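Local coordinates for heavy metal-binding domain-containing protein (PDB 3QKB) that is of unknown function but, as a five-chain beta/alpha assembly, may bind heavy-metal ions, at residues E38-L43 with F97-G102. Sequence-based numbering, arbitrary orientation.
Sequences EATSSL and FLVVHG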
ATOM      1  N   GLU A  38       9.129  12.362  -3.310  1.00 48.97           N
ATOM      2  CA  GLU A  38       9.042  11.605  -2.058  1.00 46.75           C
ATOM      3  C   GLU A  38       9.606  12.441  -0.884  1.00 47.33           C
ATOM      4  O   GLU A  38      10.528  13.247  -1.067  1.00 49.42           O
ATOM      5  CB  GLU A  38       9.825  10.295  -2.141  1.00 45.59           C
ATOM      6  CG  GLU A  38       9.619   9.506  -3.418  1.00 46.08           C
ATOM      7  CD  GLU A  38      10.522   9.924  -4.585  1.00 48.90           C
ATOM      8  OE1 GLU A  38      11.542  10.658  -4.390  1.00 51.38           O
ATOM      9  OE2 GLU A  38      10.195   9.496  -5.711  1.00 49.29           O
ATOM     10  N   ALA A  39       9.059  12.215   0.304  1.00 45.29           N
ATOM     11  CA  ALA A  39       9.546  12.825   1.525  1.00 45.66           C
ATOM     12  C   ALA A  39       9.426  11.792   2.625  1.00 43.47           C
ATOM     13  O   ALA A  39       8.507  10.961   2.590  1.00 41.83           O
ATOM     14  CB  ALA A  39       8.731  14.054   1.861  1.00 46.66           C
ATOM     15  N   THR A  40      10.387  11.808   3.553  1.00 43.31           N
ATOM     16  CA  THR A  40      10.347  10.990   4.760  1.00 41.49           C
ATOM     17  C   THR A  40      10.416  11.932   5.985  1.00 42.77           C
ATOM     18  O   THR A  40      11.150  12.936   5.976  1.00 45.52           O
ATOM     19  CB  THR A  40      11.523   9.965   4.789  1.00 41.14           C
ATOM     20  OG1 THR A  40      11.451   9.113   3.633  1.00 41.05           O
ATOM     21  CG2 THR A  40      11.499   9.122   6.052  1.00 38.28           C
ATOM     22  N   SER A  41       9.634  11.629   7.009  1.00 41.57           N
ATOM     23  CA  SER A  41       9.773  12.300   8.296  1.00 43.81           C
ATOM     24  C   SER A  41       9.680  11.285   9.399  1.00 41.39           C
ATOM     25  O   SER A  41       9.012  10.280   9.255  1.00 39.47           O
ATOM     26  CB  SER A  41       8.688  13.357   8.476  1.00 45.57           C
ATOM     27  OG  SER A  41       7.420  12.770   8.253  1.00 47.85           O
ATOM     28  N   SER A  42      10.354  11.580  10.501  1.00 42.33           N
ATOM     29  CA  SER A  42      10.476  10.658  11.607  1.00 41.66           C
ATOM     30  C   SER A  42      10.628  11.371  12.952  1.00 43.65           C
ATOM     31  O   SER A  42      10.974  12.573  13.000  1.00 46.07           O
ATOM     32  CB  SER A  42      11.669   9.723  11.381  1.00 41.25           C
ATOM     33  OG  SER A  42      12.906  10.413  11.523  1.00 43.40           O
ATOM     34  N   LEU A  43      10.349  10.635  14.029  1.00 42.82           N
ATOM     35  CA  LEU A  43      10.637  11.105  15.366  1.00 45.34           C
ATOM     36  C   LEU A  43      11.010   9.966  16.267  1.00 44.88           C
ATOM     37  O   LEU A  43      10.689   8.847  15.984  1.00 42.83           O
ATOM     38  CB  LEU A  43       9.449  11.895  15.946  1.00 46.92           C
ATOM     39  CG  LEU A  43       8.119  11.184  16.203  1.00 45.96           C
ATOM     40  CD1 LEU A  43       8.153  10.402  17.509  1.00 46.37           C
ATOM     41  CD2 LEU A  43       6.965  12.237  16.225  1.00 46.61           C
ATOM     42  N   PHE A  97      11.383   4.571  17.052  1.00 40.26           N
ATOM     43  CA  PHE A  97      11.119   5.581  16.015  1.00 39.25           C
ATOM     44  C   PHE A  97       9.812   5.324  15.282  1.00 37.54           C
ATOM     45  O   PHE A  97       9.485   4.175  14.957  1.00 36.39           O
ATOM     46  CB  PHE A  97      12.235   5.634  14.992  1.00 38.92           C
ATOM     47  CG  PHE A  97      13.573   5.805  15.579  1.00 41.02           C
ATOM     48  CD1 PHE A  97      14.060   7.065  15.858  1.00 42.82           C
ATOM     49  CD2 PHE A  97      14.366   4.699  15.865  1.00 40.95           C
ATOM     50  CE1 PHE A  97      15.322   7.224  16.420  1.00 45.58           C
ATOM     51  CE2 PHE A  97      15.634   4.855  16.426  1.00 42.73           C
ATOM     52  CZ  PHE A  97      16.107   6.113  16.713  1.00 44.71           C
ATOM     53  N   LEU A  98       9.071   6.410  15.033  1.00 37.62           N
ATOM     54  CA  LEU A  98       7.927   6.421  14.148  1.00 36.17           C
ATOM     55  C   LEU A  98       8.377   7.106  12.856  1.00 36.05           C
ATOM     56  O   LEU A  98       8.942   8.163  12.890  1.00 37.92           O
ATOM     57  CB  LEU A  98       6.760   7.177  14.794  1.00 37.04           C
ATOM     58  CG  LEU A  98       6.267   6.681  16.169  1.00 37.72           C
ATOM     59  CD1 LEU A  98       4.998   7.439  16.619  1.00 37.40           C
ATOM     60  CD2 LEU A  98       6.027   5.159  16.168  1.00 33.98           C
ATOM     61  N   VAL A  99       8.137   6.464  11.727  1.00 34.70           N
ATOM     62  CA  VAL A  99       8.595   6.928  10.425  1.00 34.27           C
ATOM     63  C   VAL A  99       7.403   6.953   9.455  1.00 33.89           C
ATOM     64  O   VAL A  99       6.662   5.970   9.374  1.00 33.33           O
ATOM     65  CB  VAL A  99       9.666   5.965   9.866  1.00 33.78           C
ATOM     66  CG1 VAL A  99      10.173   6.419   8.443  1.00 32.39           C
ATOM     67  CG2 VAL A  99      10.801   5.804  10.889  1.00 33.41           C
ATOM     68  N   VAL A 100       7.206   8.090   8.781  1.00 34.79           N
ATOM     69  CA  VAL A 100       6.289   8.206   7.640  1.00 34.60           C
ATOM     70  C   VAL A 100       7.094   8.474   6.366  1.00 35.28           C
ATOM     71  O   VAL A 100       8.042   9.274   6.390  1.00 36.58           O
ATOM     72  CB  VAL A 100       5.284   9.362   7.840  1.00 35.74           C
ATOM     73  CG1 VAL A 100       4.552   9.681   6.517  1.00 34.60           C
ATOM     74  CG2 VAL A 100       4.301   9.009   8.918  1.00 35.18           C
ATOM     75  N   HIS A 101       6.730   7.797   5.274  1.00 34.67           N
ATOM     76  CA  HIS A 101       7.159   8.189   3.935  1.00 35.38           C
ATOM     77  C   HIS A 101       5.949   8.618   3.174  1.00 36.06           C
ATOM     78  O   HIS A 101       4.979   7.874   3.122  1.00 35.81           O
ATOM     79  CB  HIS A 101       7.783   7.014   3.198  1.00 34.88           C
ATOM     80  CG  HIS A 101       8.713   6.222   4.033  1.00 34.21           C
ATOM     81  ND1 HIS A 101       9.987   6.653   4.318  1.00 34.83           N
ATOM     82  CD2 HIS A 101       8.551   5.044   4.675  1.00 33.03           C
ATOM     83  CE1 HIS A 101      10.568   5.772   5.108  1.00 37.03           C
ATOM     84  NE2 HIS A 101       9.717   4.789   5.342  1.00 34.88           N
ATOM     85  N   GLY A 102       6.004   9.800   2.572  1.00 37.79           N
ATOM     86  CA  GLY A 102       4.948  10.276   1.660  1.00 38.56           C
ATOM     87  C   GLY A 102       5.485  10.369   0.243  1.00 39.27           C
ATOM     88  O   GLY A 102       6.642  10.763   0.050  1.00 40.34           O
TER
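Thr40 and His101 sit side by side as a non-hydrogen-bonded pair of antiparallel strands, their side chains pointing the same way and supplying the bond that the backbone does not make at this position. From CB, which sits 3.7 Å from His101 ND1, Thr40 divides into two branches. Its hydroxyl lies beside the backbone N (chi1 -59°), and OG1 meets ND1 of His101 at 2.9 Å, at the edge of the imidazole and in its plane; either partner could donate. The other branch, CG2, lies close to His101 ND1 and CE1 and reaches Val99 CG1 at 3.8 Å. The second ring nitrogen, NE2, is hydrogen-bonded to Glu87 OE1, so two bonds restrain the ring's rotation and link strand 94-109 to its neighbours, 78-91 and the outermost strand 31-44. The ring also meets that of Phe56 of the second subunit, planes at about 55°. With an alanine here instead of His101, the Thr40 hydroxyl and Glu87 would probably lose the imidazole they share, and Phe56 of the second subunit its ring partner.

The backbone ladder runs through the flanking pairs: Ala39 with Gly102, Ser41 with Val100 and Leu43 with Leu98 each exchange two N-H...O bonds. Those of the first pair are 2.8 Å, from Ala39 N to Gly102 O and from Gly102 N to Ala39 O. On the face of Ser41 and Leu43, helix 56-73 covers the sheet; Ser41 OG is hydrogen-bonded to Leu59 O, while Leu43 CD1 reaches Leu98 CG at 4.4 Å. The Thr40 and His101 face is instead met by the second subunit. The chemistry thus implies a buried hydrogen-bonded chain of hydroxyl, imidazole and carboxylate within one subunit, set beside an aromatic ring of its neighbour.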